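Local coordinates for molybdopterin-guanine dinucleotide biosynthesis protein B (Bacillus subtilis subsp. spizizenii, PDB 4OYH) that probably binds GTP, hydrolyses it only weakly, and may serve as an adapter for making and using the molybdopterin guanine dinucleotide cofactor, at residues Arg29-Ala34 with Val164-Leu168; Leu39-Lys45 with Thr103-Glu109; Gly69-Thr73 with Thr84-Leu88; Pro115-Ile121 with Val134-Ile140. The protein carries 2 engineered substitutions. One frame throughout, in Å; residues are numbered along the deposited sequence.

Contacts 2 and 4 lie in the same parallel sheet, their centres about 16 Å apart, and strand 12-16 runs between their strand pairs. Contact 1 packs helix 23-35 against helix 161-171 and touches both of them: Leu41 meets Leu31 and Ala34, and Val119 meets Val167. Along the chain contact 1 closes the longest loop, and contacts 2 and 4 follow one another inside it. Contact 3, the hairpin nested within contact 2, projects with its centre about 32 Å from those of contacts 1 and 4. Contacts 2 and 3 both meet the second subunit, so a compact P-loop-type core is combined with a hairpin that lies at the interface between subunits.

Contact 1. Residues Arg29-Ala34 with Val164-Leu168; sequences RILEKA and VDLVL. Engineered in segment 164-168: Leu166 (natural residue Phe).
The flat group that meets a partner across this contact is the carboxylate of Asp165, and Lys33 comes to it on the side of OD1 that faces the other oxygen: NZ uses the syn lone pair of OD1 at 2.7 Å, with OD2 farther away at 3.5 Å from NZ. This salt bridge ties the two helices together at the partly exposed border of the contact. Lys33 reaches it with CG anti to the backbone N (chi1 -153°) and the rest of the chain extended, which lays its methylenes along Leu168: CB of Lys33 is 3.8 Å from CD1 of Leu168. With an alanine in its place, Asp165 is likely to lose its charged mate and the Leu168 methyl its methylene cover.

Beneath the bridge the contact is oily. Ile30 is the central residue, each of its branches having its own partner. Its CG1 slides past Val164, 4.0 Å from CB of that valine, while its CD1 meets CG1 of Val167 at 4.1 Å, the two side chains crossing at about a right angle. CG2 of Ile30 faces CD2 of Leu168, a methyl that also lies 4.0 Å from CB of Ala34. Leu168 therefore sits between the two successive turns that carry Ile30 and Ala34.

The segment axes approach to 9.7 Å and cross at -59°. Ile30 also rests on Leu107 and Val167 on Val119, so both helices cover the same face of the parallel sheet, the layered alpha/beta arrangement of P-loop NTPases; helix 23-35 is the one that follows the probable P-loop.

Contact 2. Residues Leu39-Lys45 with Thr103-Glu109; sequences LNLGCLK and TDCLLIE
The carbonyl oxygen of Asn40 takes two amides: Asp104 N comes to Asn40 O at 2.6 Å, 17° from the carbonyl plane, and Cys105 N adds a weak, long bond. The Asn40 side chain crosses that of Asp104 at about a right angle, with CB of Asn40 3.1 Å from OD2 of Asp104, and its ND2 binds the carbonyl of Glu102. Shortened to an alanine, this position would probably leave the Glu102 carbonyl without its ND2 donor and let the loop with Thr103 and Asp104, likely GTP-binding residues, shift more freely.

Beyond Asn40 the two are neighbouring parallel strands of the central sheet, and Cys43, Leu44 and Lys45 pair on with a strand of the second subunit, continuing the sheet across the interface. Gly42 N reaches Cys105 O at 3.0 Å in an almost straight bond (178°), and Leu44 O receives Glu109 N at 2.6 Å. CD1 of Leu41 presses on SG of Cys105 at 3.5 Å.

Lys45 and Glu109 lie side by side, yet NZ of Lys45 stays 5.1 Å from OE1 of Glu109. Main-chain bonds and apolar packing thus hold the pair, while the Glu109 carboxylate is turned toward Lys23 of the probable P-loop, a likely GTP-binding residue.

Contact 3. Residues Gly69-Thr73 with Thr84-Leu88; sequences GADVT and TARRL. Engineered in segment 84-88: Leu88 (natural residue Asn).
Strands 72-77 and 80-86 form an antiparallel beta hairpin in which Val72 faces Ala85 as a non-hydrogen-bonded pair and Thr73 faces Thr84 as a hydrogen-bonded pair. The latter exchange bonds in both directions: Thr73 N meets Thr84 O at 2.9 Å, and Thr84 N returns a bond of the same length to Thr73 O. Past Val72 the pairing continues through Arg86 N, which binds Asp71 O at 2.7 Å in an almost straight bond (174°).

OG1 of Thr73 is bound by Asp63, and OG1 of Thr84 makes a weak bond to Thr73 O. The hairpin is also an interface: Thr73, Thr84, Ala85 and Arg86 pair with a strand of the second subunit, so the sheet continues into it.

Where the hairpin strands part, Arg87 bends at chi2 and chi3 and brings its guanidinium back over Val72. NH1 of Arg87 forms a salt bridge to Asp71, meeting OD2 on its anti side at 2.7 Å but tilted 27° out of the carboxylate plane, with the carboxylate and guanidinium planes 60° apart. NH2 is held by the carbonyl of Leu101 of the second subunit. One guanidinium face is closed by a methyl: CG2 of Val72 sits over its centre, 3.6 Å from CZ of Arg87.

Contact 4. Residues Pro115-Ile121 with Val134-Ile140; sequences PYPKVVI and VNTIAII. With SO4 (sulfate ion), chain H.
Backbone hydrogen bonds between Lys118-Val120 and Asn135-Ile140 join two parallel strands of the sheet, the two strands of a beta-alpha-beta unit connected through helix 127-130. Lys118 N binds Asn135 O, and Lys118 O takes Ile137 N at 2.9 Å. Val120 then bonds Ala138 and Ile140. Lys118 pairs with Thr136 but Val120 with Ile139, so the second strand carries one extra residue, a beta bulge at Ile137, whose psi of -9° breaks the extended run.

Polar side chains secure the entry to the pair. ND2 of Asn135 gives a hydrogen to Pro115 O at 2.9 Å, in the carbonyl plane and in its own amide plane, while lying beside the ring of Pro117. The ammonium of Lys118 is gripped by carbonyls: NZ meets Val134 O at 2.7 Å and Tyr116 O, also at 2.7 Å from NZ, with Ala114 O a further acceptor. CG of Lys118 stands between the backbone N and carbonyl carbon (chi1 42°), and bends at chi3 and chi4 curl the chain back to these oxygens.

Apolar contacts fill the face turned to helices 23-35 and 161-171. CD1 of Ile140 lies 3.8 Å from CG1 of Val119 and, tightly, 3.4 Å from CD1 of Ile121. On the opposite face, CG2 of Val120 meets CG2 of Thr136.

A sulfate, probably from the crystallisation liquor, accepts hydrogen bonds from Asn135 N through O2 at 2.9 Å and from Thr136 N through O3. Neighbouring amides thus bind an anion at the strand entry, while main-chain oxygens satisfy the buried ammonium of Lys118 and their dipoles probably balance its charge.

Contact 1. Residues Arg29-Ala34 with Val164-Leu168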
loop_
_atom_site.group_PDB
_atom_site.type_symbol
_atom_site.label_atom_id
_atom_site.label_comp_id
_atom_site.label_asym_id
_atom_site.label_seq_id
_atom_site.Cartn_x
_atom_site.Cartn_y
_atom_site.Cartn_z
ATOM N N ARG A 29 14.944 16.603 0.010
ATOM C CA ARG A 29 14.940 17.985 0.455
ATOM C C ARG A 29 13.536 18.576 0.518
ATOM O O ARG A 29 13.163 19.201 1.505
ATOM C CB ARG A 29 15.808 18.835 -0.448
ATOM C CG ARG A 29 16.967 19.489 0.255
ATOM C CD ARG A 29 18.064 18.479 0.582
ATOM N NE ARG A 29 19.399 18.953 0.203
ATOM C CZ ARG A 29 19.768 19.296 -1.035
ATOM N NH1 ARG A 29 18.913 19.236 -2.054
ATOM N NH2 ARG A 29 21.009 19.703 -1.256
ATOM N N ILE A 30 12.731 18.346 -0.502
ATOM C CA ILE A 30 11.353 18.835 -0.488
ATOM C C ILE A 30 10.487 18.208 0.589
ATOM O O ILE A 30 9.672 18.886 1.217
ATOM C CB ILE A 30 10.663 18.570 -1.801
ATOM C CG1 ILE A 30 11.398 19.283 -2.946
ATOM C CG2 ILE A 30 9.177 18.965 -1.707
ATOM C CD1 ILE A 30 11.047 18.706 -4.318
ATOM N N LEU A 31 10.594 16.896 0.761
ATOM C CA LEU A 31 9.758 16.246 1.756
ATOM C C LEU A 31 10.136 16.644 3.194
ATOM O O LEU A 31 9.246 16.871 4.025
ATOM C CB LEU A 31 9.812 14.741 1.599
ATOM C CG LEU A 31 9.207 14.218 0.304
ATOM C CD1 LEU A 31 9.458 12.716 0.156
ATOM C CD2 LEU A 31 7.710 14.533 0.244
ATOM N N GLU A 32 11.433 16.755 3.469
ATOM C CA GLU A 32 11.925 17.179 4.785
ATOM C C GLU A 32 11.305 18.535 5.102
ATOM O O GLU A 32 10.662 18.715 6.133
ATOM C CB GLU A 32 13.467 17.250 4.816
ATOM C CG GLU A 32 14.183 15.859 4.792
ATOM C CD GLU A 32 15.579 15.842 4.118
ATOM O OE1 GLU A 32 16.250 14.783 4.132
ATOM O OE2 GLU A 32 16.009 16.874 3.567
ATOM N N LYS A 33 11.440 19.475 4.180
ATOM C CA LYS A 33 10.906 20.796 4.429
ATOM C C LYS A 33 9.376 20.817 4.507
ATOM O O LYS A 33 8.832 21.687 5.161
ATOM C CB LYS A 33 11.394 21.787 3.375
ATOM C CG LYS A 33 11.428 23.215 3.902
ATOM C CD LYS A 33 12.418 24.100 3.154
ATOM C CE LYS A 33 12.511 25.494 3.783
ATOM N NZ LYS A 33 13.124 26.528 2.879
ATOM N N ALA A 34 8.681 19.875 3.882
ATOM C CA ALA A 34 7.222 19.808 4.019
ATOM C C ALA A 34 6.751 19.279 5.402
ATOM O O ALA A 34 5.678 19.666 5.882
ATOM C CB ALA A 34 6.625 18.940 2.913
ATOM N N VAL A 164 13.712 24.235 -4.210
ATOM C CA VAL A 164 12.821 23.400 -3.417
ATOM C C VAL A 164 11.665 24.255 -2.875
ATOM O O VAL A 164 10.550 23.749 -2.717
ATOM C CB VAL A 164 13.519 22.636 -2.245
ATOM C CG1 VAL A 164 15.021 22.465 -2.471
ATOM C CG2 VAL A 164 13.211 23.264 -0.929
ATOM N N ASP A 165 11.919 25.534 -2.620
ATOM C CA ASP A 165 10.877 26.468 -2.135
ATOM C C ASP A 165 9.857 26.744 -3.245
ATOM O O ASP A 165 8.673 26.955 -2.983
ATOM C CB ASP A 165 11.485 27.801 -1.657
ATOM C CG ASP A 165 12.131 27.715 -0.252
ATOM O OD1 ASP A 165 11.890 26.735 0.488
ATOM O OD2 ASP A 165 12.875 28.655 0.124
ATOM N N LEU A 166 10.320 26.728 -4.491
ATOM C CA LEU A 166 9.438 26.923 -5.612
ATOM C C LEU A 166 8.488 25.745 -5.654
ATOM O O LEU A 166 7.319 25.903 -5.938
ATOM C CB LEU A 166 10.227 27.079 -6.925
ATOM C CG LEU A 166 9.420 27.212 -8.218
ATOM C CD1 LEU A 166 10.226 27.884 -9.274
ATOM C CD2 LEU A 166 9.001 25.876 -8.789
ATOM N N VAL A 167 8.958 24.557 -5.343
ATOM C CA VAL A 167 8.063 23.420 -5.464
ATOM C C VAL A 167 7.010 23.459 -4.368
ATOM O O VAL A 167 5.850 23.140 -4.598
ATOM C CB VAL A 167 8.818 22.089 -5.416
ATOM C CG1 VAL A 167 7.833 20.926 -5.423
ATOM C CG2 VAL A 167 9.746 21.964 -6.588
ATOM N N LEU A 168 7.415 23.891 -3.185
ATOM C CA LEU A 168 6.529 23.881 -2.040
ATOM C C LEU A 168 5.452 24.920 -2.171
ATOM O O LEU A 168 4.312 24.735 -1.712
ATOM C CB LEU A 168 7.331 24.096 -0.759
ATOM C CG LEU A 168 8.134 22.861 -0.354
ATOM C CD1 LEU A 168 9.319 23.214 0.513
ATOM C CD2 LEU A 168 7.242 21.933 0.372
#

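Contact 2. Residues Leu39-Lys45 with Thr103-Glu109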
loop_
_atom_site.group_PDB
_atom_site.type_symbol
_atom_site.label_atom_id
_atom_site.label_comp_id
_atom_site.label_asym_id
_atom_site.label_seq_id
_atom_site.Cartn_x
_atom_site.Cartn_y
_atom_site.Cartn_z
ATOM N N LEU A 39 2.826 20.484 6.319
ATOM C CA LEU A 39 2.193 20.225 5.048
ATOM C C LEU A 39 1.980 18.717 4.921
ATOM O O LEU A 39 2.821 17.931 5.350
ATOM C CB LEU A 39 3.055 20.789 3.924
ATOM C CG LEU A 39 2.572 20.527 2.501
ATOM C CD1 LEU A 39 1.250 21.231 2.202
ATOM C CD2 LEU A 39 3.657 20.943 1.526
ATOM N N ASN A 40 0.839 18.318 4.370
ATOM C CA ASN A 40 0.446 16.902 4.349
ATOM C C ASN A 40 0.474 16.357 2.902
ATOM O O ASN A 40 -0.494 16.420 2.124
ATOM C CB ASN A 40 -0.923 16.752 5.024
ATOM C CG ASN A 40 -1.573 15.423 4.774
ATOM O OD1 ASN A 40 -0.914 14.408 4.527
ATOM N ND2 ASN A 40 -2.897 15.420 4.836
ATOM N N LEU A 41 1.627 15.815 2.563
ATOM C CA LEU A 41 2.009 15.650 1.189
ATOM C C LEU A 41 2.432 14.207 0.945
ATOM O O LEU A 41 3.181 13.644 1.722
ATOM C CB LEU A 41 3.118 16.648 0.866
ATOM C CG LEU A 41 4.033 16.435 -0.353
ATOM C CD1 LEU A 41 3.395 16.799 -1.684
ATOM C CD2 LEU A 41 5.225 17.259 -0.118
ATOM N N GLY A 42 1.899 13.619 -0.118
ATOM C CA GLY A 42 2.199 12.259 -0.494
ATOM C C GLY A 42 3.350 12.228 -1.483
ATOM O O GLY A 42 3.751 13.235 -2.013
ATOM N N CYS A 43 3.869 11.044 -1.726
ATOM C CA CYS A 43 4.962 10.845 -2.643
ATOM C C CYS A 43 4.719 9.586 -3.459
ATOM O O CYS A 43 4.284 8.541 -2.949
ATOM C CB CYS A 43 6.306 10.754 -1.899
ATOM S SG CYS A 43 7.656 11.243 -2.968
ATOM N N LEU A 44 4.945 9.708 -4.746
ATOM C CA LEU A 44 4.691 8.604 -5.676
ATOM C C LEU A 44 5.821 8.547 -6.711
ATOM O O LEU A 44 6.232 9.551 -7.345
ATOM C CB LEU A 44 3.336 8.746 -6.330
ATOM C CG LEU A 44 3.050 7.711 -7.436
ATOM C CD1 LEU A 44 2.866 6.353 -6.852
ATOM C CD2 LEU A 44 1.823 8.093 -8.292
ATOM N N LYS A 45 6.373 7.354 -6.796
ATOM C CA LYS A 45 7.483 7.063 -7.688
ATOM C C LYS A 45 6.991 6.085 -8.716
ATOM O O LYS A 45 6.456 5.037 -8.346
ATOM C CB LYS A 45 8.682 6.491 -6.901
ATOM C CG LYS A 45 9.754 5.887 -7.780
ATOM C CD LYS A 45 11.011 5.555 -6.983
ATOM C CE LYS A 45 12.032 4.814 -7.819
ATOM N NZ LYS A 45 12.605 3.642 -7.092
ATOM N N THR A 103 -4.525 12.886 1.624
ATOM C CA THR A 103 -3.340 13.737 1.590
ATOM C C THR A 103 -3.768 15.110 1.079
ATOM O O THR A 103 -4.778 15.204 0.413
ATOM C CB THR A 103 -2.218 13.138 0.676
ATOM O OG1 THR A 103 -2.728 12.940 -0.643
ATOM C CG2 THR A 103 -1.714 11.787 1.206
ATOM N N ASP A 104 -3.005 16.160 1.370
ATOM C CA ASP A 104 -3.303 17.518 0.857
ATOM C C ASP A 104 -2.855 17.736 -0.586
ATOM O O ASP A 104 -3.349 18.608 -1.281
ATOM C CB ASP A 104 -2.595 18.613 1.680
ATOM C CG ASP A 104 -3.099 18.733 3.113
ATOM O OD1 ASP A 104 -4.237 18.270 3.408
ATOM O OD2 ASP A 104 -2.340 19.335 3.930
ATOM N N CYS A 105 -1.848 16.987 -1.002
ATOM C CA CYS A 105 -1.155 17.270 -2.244
ATOM C C CYS A 105 -0.192 16.134 -2.579
ATOM O O CYS A 105 -0.091 15.165 -1.830
ATOM C CB CYS A 105 -0.413 18.597 -2.145
ATOM S SG CYS A 105 0.662 18.722 -0.711
ATOM N N LEU A 106 0.494 16.235 -3.708
ATOM C CA LEU A 106 1.270 15.087 -4.167
ATOM C C LEU A 106 2.503 15.463 -4.978
ATOM O O LEU A 106 2.454 16.261 -5.927
ATOM C CB LEU A 106 0.357 14.155 -4.948
ATOM C CG LEU A 106 1.015 12.945 -5.623
ATOM C CD1 LEU A 106 1.616 11.941 -4.581
ATOM C CD2 LEU A 106 0.013 12.294 -6.518
ATOM N N LEU A 107 3.612 14.886 -4.527
ATOM C CA LEU A 107 4.905 14.910 -5.198
ATOM C C LEU A 107 5.052 13.625 -5.981
ATOM O O LEU A 107 4.951 12.542 -5.412
ATOM C CB LEU A 107 6.061 15.012 -4.192
ATOM C CG LEU A 107 7.189 16.035 -4.340
ATOM C CD1 LEU A 107 8.427 15.552 -3.647
ATOM C CD2 LEU A 107 7.489 16.372 -5.739
ATOM N N ILE A 108 5.275 13.734 -7.285
ATOM C CA ILE A 108 5.477 12.534 -8.109
ATOM C C ILE A 108 6.906 12.512 -8.678
ATOM O O ILE A 108 7.353 13.509 -9.254
ATOM C CB ILE A 108 4.484 12.477 -9.268
ATOM C CG1 ILE A 108 3.051 12.693 -8.744
ATOM C CG2 ILE A 108 4.688 11.188 -10.022
ATOM C CD1 ILE A 108 1.971 12.223 -9.649
ATOM N N GLU A 109 7.623 11.401 -8.500
ATOM C CA GLU A 109 8.850 11.152 -9.262
ATOM C C GLU A 109 8.480 10.364 -10.539
ATOM O O GLU A 109 7.942 9.267 -10.441
ATOM C CB GLU A 109 9.870 10.399 -8.395
ATOM C CG GLU A 109 11.080 9.799 -9.131
ATOM C CD GLU A 109 12.148 9.223 -8.173
ATOM O OE1 GLU A 109 13.003 8.441 -8.631
ATOM O OE2 GLU A 109 12.149 9.553 -6.972
#

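Contact 3. Residues Gly69-Thr73 with Thr84-Leu88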
loop_
_atom_site.group_PDB
_atom_site.type_symbol
_atom_site.label_atom_id
_atom_site.label_comp_id
_atom_site.label_asym_id
_atom_site.label_seq_id
_atom_site.Cartn_x
_atom_site.Cartn_y
_atom_site.Cartn_z
ATOM N N GLY A 69 -0.416 -16.181 -3.937
ATOM C CA GLY A 69 -1.779 -16.457 -4.405
ATOM C C GLY A 69 -2.676 -15.230 -4.732
ATOM O O GLY A 69 -3.344 -15.244 -5.762
ATOM N N ALA A 70 -2.719 -14.181 -3.892
ATOM C CA ALA A 70 -3.693 -13.071 -4.074
ATOM C C ALA A 70 -3.138 -11.712 -4.581
ATOM O O ALA A 70 -1.925 -11.480 -4.588
ATOM C CB ALA A 70 -4.420 -12.829 -2.769
ATOM N N ASP A 71 -4.078 -10.825 -4.940
ATOM C CA ASP A 71 -3.874 -9.563 -5.699
ATOM C C ASP A 71 -3.692 -8.282 -4.907
ATOM O O ASP A 71 -2.895 -7.400 -5.270
ATOM C CB ASP A 71 -5.104 -9.307 -6.587
ATOM C CG ASP A 71 -6.416 -9.243 -5.762
ATOM O OD1 ASP A 71 -6.432 -9.771 -4.616
ATOM O OD2 ASP A 71 -7.422 -8.661 -6.241
ATOM N N VAL A 72 -4.536 -8.150 -3.890
ATOM C CA VAL A 72 -4.502 -7.040 -2.949
ATOM C C VAL A 72 -4.241 -7.619 -1.560
ATOM O O VAL A 72 -5.098 -8.303 -0.993
ATOM C CB VAL A 72 -5.814 -6.269 -2.998
ATOM C CG1 VAL A 72 -5.831 -5.091 -2.022
ATOM C CG2 VAL A 72 -6.067 -5.818 -4.429
ATOM N N THR A 73 -3.048 -7.377 -1.035
ATOM C CA THR A 73 -2.643 -7.912 0.289
ATOM C C THR A 73 -1.994 -6.825 1.144
ATOM O O THR A 73 -1.364 -5.925 0.619
ATOM C CB THR A 73 -1.607 -9.093 0.185
ATOM O OG1 THR A 73 -0.363 -8.590 -0.282
ATOM C CG2 THR A 73 -2.049 -10.208 -0.746
ATOM N N THR A 84 0.341 -4.018 -0.802
ATOM C CA THR A 84 0.670 -4.367 -2.192
ATOM C C THR A 84 -0.614 -4.680 -2.997
ATOM O O THR A 84 -1.417 -5.537 -2.612
ATOM C CB THR A 84 1.580 -5.604 -2.276
ATOM O OG1 THR A 84 0.860 -6.709 -1.729
ATOM C CG2 THR A 84 2.851 -5.437 -1.467
ATOM N N ALA A 85 -0.779 -4.044 -4.147
ATOM C CA ALA A 85 -2.026 -4.146 -4.902
ATOM C C ALA A 85 -1.792 -4.275 -6.390
ATOM O O ALA A 85 -1.422 -3.311 -7.010
ATOM C CB ALA A 85 -2.899 -2.940 -4.642
ATOM N N ARG A 86 -2.045 -5.466 -6.932
ATOM C CA ARG A 86 -1.973 -5.747 -8.364
ATOM C C ARG A 86 -3.242 -5.331 -9.123
ATOM O O ARG A 86 -4.217 -6.065 -9.154
ATOM C CB ARG A 86 -1.732 -7.243 -8.589
ATOM C CG ARG A 86 -0.282 -7.629 -8.621
ATOM C CD ARG A 86 -0.003 -9.147 -8.492
ATOM N NE ARG A 86 1.436 -9.322 -8.288
ATOM C CZ ARG A 86 2.353 -9.113 -9.231
ATOM N NH1 ARG A 86 1.973 -8.781 -10.467
ATOM N NH2 ARG A 86 3.649 -9.240 -8.942
ATOM N N ARG A 87 -3.200 -4.159 -9.736
ATOM C CA ARG A 87 -4.260 -3.668 -10.623
ATOM C C ARG A 87 -3.686 -3.099 -11.911
ATOM O O ARG A 87 -2.464 -2.941 -12.082
ATOM C CB ARG A 87 -5.086 -2.550 -9.974
ATOM C CG ARG A 87 -5.641 -2.839 -8.662
ATOM C CD ARG A 87 -6.393 -4.093 -8.705
ATOM N NE ARG A 87 -7.526 -4.165 -7.799
ATOM C CZ ARG A 87 -8.028 -5.314 -7.418
ATOM N NH1 ARG A 87 -7.467 -6.444 -7.852
ATOM N NH2 ARG A 87 -9.089 -5.349 -6.634
ATOM N N LEU A 88 -4.588 -2.727 -12.795
ATOM C CA LEU A 88 -4.195 -2.037 -14.000
ATOM C C LEU A 88 -4.204 -0.566 -13.631
ATOM O O LEU A 88 -5.162 0.162 -13.923
ATOM C CB LEU A 88 -5.134 -2.359 -15.165
ATOM C CG LEU A 88 -4.636 -2.105 -16.594
ATOM C CD1 LEU A 88 -5.749 -1.437 -17.362
ATOM C CD2 LEU A 88 -3.376 -1.268 -16.683
#

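Contact 4. Residues Pro115-Ile121 with Val134-Ile140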
loop_
_atom_site.group_PDB
_atom_site.type_symbol
_atom_site.label_atom_id
_atom_site.label_comp_id
_atom_site.label_asym_id
_atom_site.label_seq_id
_atom_site.Cartn_x
_atom_site.Cartn_y
_atom_site.Cartn_z
ATOM N N PRO A 115 0.216 15.412 -17.556
ATOM C CA PRO A 115 -0.043 16.855 -17.727
ATOM C C PRO A 115 0.331 17.764 -16.544
ATOM O O PRO A 115 0.196 18.975 -16.664
ATOM C CB PRO A 115 -1.544 16.907 -17.914
ATOM C CG PRO A 115 -2.052 15.693 -17.142
ATOM C CD PRO A 115 -1.042 14.649 -17.416
ATOM N N TYR A 116 0.792 17.237 -15.422
ATOM C CA TYR A 116 0.902 18.097 -14.238
ATOM C C TYR A 116 2.148 18.902 -14.269
ATOM O O TYR A 116 3.076 18.598 -15.013
ATOM C CB TYR A 116 0.792 17.266 -12.969
ATOM C CG TYR A 116 -0.450 16.447 -13.020
ATOM C CD1 TYR A 116 -1.704 17.040 -12.787
ATOM C CD2 TYR A 116 -0.410 15.117 -13.390
ATOM C CE1 TYR A 116 -2.874 16.304 -12.883
ATOM C CE2 TYR A 116 -1.575 14.361 -13.491
ATOM C CZ TYR A 116 -2.815 14.971 -13.229
ATOM O OH TYR A 116 -3.970 14.235 -13.311
ATOM N N PRO A 117 2.156 20.008 -13.530
ATOM C CA PRO A 117 3.345 20.850 -13.574
ATOM C C PRO A 117 4.562 20.035 -13.140
ATOM O O PRO A 117 4.397 19.162 -12.310
ATOM C CB PRO A 117 3.051 21.960 -12.581
ATOM C CG PRO A 117 1.568 21.897 -12.333
ATOM C CD PRO A 117 1.164 20.482 -12.566
ATOM N N LYS A 118 5.746 20.307 -13.657
ATOM C CA LYS A 118 6.851 19.450 -13.339
ATOM C C LYS A 118 8.127 20.199 -13.359
ATOM O O LYS A 118 8.248 21.211 -14.007
ATOM C CB LYS A 118 6.905 18.283 -14.296
ATOM C CG LYS A 118 6.653 18.598 -15.727
ATOM C CD LYS A 118 6.498 17.319 -16.515
ATOM C CE LYS A 118 5.205 16.591 -16.234
ATOM N NZ LYS A 118 4.059 17.076 -17.052
ATOM N N VAL A 119 9.056 19.719 -12.557
ATOM C CA VAL A 119 10.385 20.284 -12.514
ATOM C C VAL A 119 11.280 19.266 -13.249
ATOM O O VAL A 119 11.147 18.050 -13.044
ATOM C CB VAL A 119 10.786 20.555 -11.054
ATOM C CG1 VAL A 119 12.279 20.621 -10.892
ATOM C CG2 VAL A 119 10.115 21.852 -10.585
ATOM N N VAL A 120 12.111 19.755 -14.160
ATOM C CA VAL A 120 12.962 18.896 -14.993
ATOM C C VAL A 120 14.392 19.083 -14.524
ATOM O O VAL A 120 14.856 20.210 -14.454
ATOM C CB VAL A 120 12.853 19.230 -16.512
ATOM C CG1 VAL A 120 13.821 18.386 -17.346
ATOM C CG2 VAL A 120 11.453 19.012 -17.002
ATOM N N ILE A 121 15.037 17.982 -14.151
ATOM C CA ILE A 121 16.472 17.916 -13.838
ATOM C C ILE A 121 17.262 17.465 -15.073
ATOM O O ILE A 121 16.989 16.408 -15.634
ATOM C CB ILE A 121 16.820 16.923 -12.755
ATOM C CG1 ILE A 121 15.727 16.806 -11.699
ATOM C CG2 ILE A 121 18.187 17.268 -12.155
ATOM C CD1 ILE A 121 15.480 18.022 -10.936
ATOM N N VAL A 134 5.062 18.383 -21.216
ATOM C CA VAL A 134 4.341 19.628 -21.004
ATOM C C VAL A 134 4.291 20.021 -19.533
ATOM O O VAL A 134 4.486 19.207 -18.623
ATOM C CB VAL A 134 2.887 19.542 -21.557
ATOM C CG1 VAL A 134 2.904 19.059 -23.004
ATOM C CG2 VAL A 134 2.053 18.602 -20.738
ATOM N N ASN A 135 4.056 21.312 -19.359
ATOM C CA ASN A 135 3.771 21.944 -18.101
ATOM C C ASN A 135 4.992 22.008 -17.232
ATOM O O ASN A 135 4.929 21.819 -16.012
ATOM C CB ASN A 135 2.620 21.231 -17.380
ATOM C CG ASN A 135 1.896 22.158 -16.435
ATOM O OD1 ASN A 135 2.201 23.350 -16.370
ATOM N ND2 ASN A 135 0.940 21.630 -15.707
ATOM N N THR A 136 6.102 22.323 -17.874
ATOM C CA THR A 136 7.383 22.406 -17.207
ATOM C C THR A 136 7.481 23.766 -16.558
ATOM O O THR A 136 7.343 24.768 -17.254
ATOM C CB THR A 136 8.551 22.214 -18.197
ATOM O OG1 THR A 136 8.469 20.907 -18.763
ATOM C CG2 THR A 136 9.896 22.393 -17.502
ATOM N N ILE A 137 7.729 23.821 -15.247
ATOM C CA ILE A 137 7.677 25.118 -14.535
ATOM C C ILE A 137 9.026 25.563 -14.068
ATOM O O ILE A 137 9.181 26.716 -13.587
ATOM C CB ILE A 137 6.692 25.091 -13.333
ATOM C CG1 ILE A 137 7.009 23.956 -12.374
ATOM C CG2 ILE A 137 5.239 24.984 -13.883
ATOM C CD1 ILE A 137 6.344 24.036 -11.019
ATOM N N ALA A 138 9.999 24.659 -14.196
ATOM C CA ALA A 138 11.387 24.999 -13.890
ATOM C C ALA A 138 12.363 23.965 -14.368
ATOM O O ALA A 138 12.014 22.812 -14.574
ATOM C CB ALA A 138 11.561 25.174 -12.420
ATOM N N ILE A 139 13.601 24.391 -14.525
ATOM C CA ILE A 139 14.670 23.477 -14.849
ATOM C C ILE A 139 15.740 23.589 -13.811
ATOM O O ILE A 139 16.189 24.676 -13.473
ATOM C CB ILE A 139 15.265 23.756 -16.237
ATOM C CG1 ILE A 139 14.253 23.379 -17.325
ATOM C CG2 ILE A 139 16.569 22.955 -16.435
ATOM C CD1 ILE A 139 14.377 24.195 -18.523
ATOM N N ILE A 140 16.103 22.439 -13.286
ATOM C CA ILE A 140 17.339 22.259 -12.562
ATOM C C ILE A 140 18.353 21.632 -13.515
ATOM O O ILE A 140 18.324 20.433 -13.773
ATOM C CB ILE A 140 17.134 21.353 -11.365
ATOM C CG1 ILE A 140 16.156 21.982 -10.402
ATOM C CG2 ILE A 140 18.447 21.105 -10.650
ATOM C CD1 ILE A 140 15.702 21.029 -9.398
HETATM S S SO4 H . 5.565 23.842 -21.625
HETATM O O1 SO4 H . 5.910 23.446 -22.995
HETATM O O2 SO4 H . 4.217 23.467 -21.247
HETATM O O3 SO4 H . 6.484 23.125 -20.768
HETATM O O4 SO4 H . 5.682 25.275 -21.441
#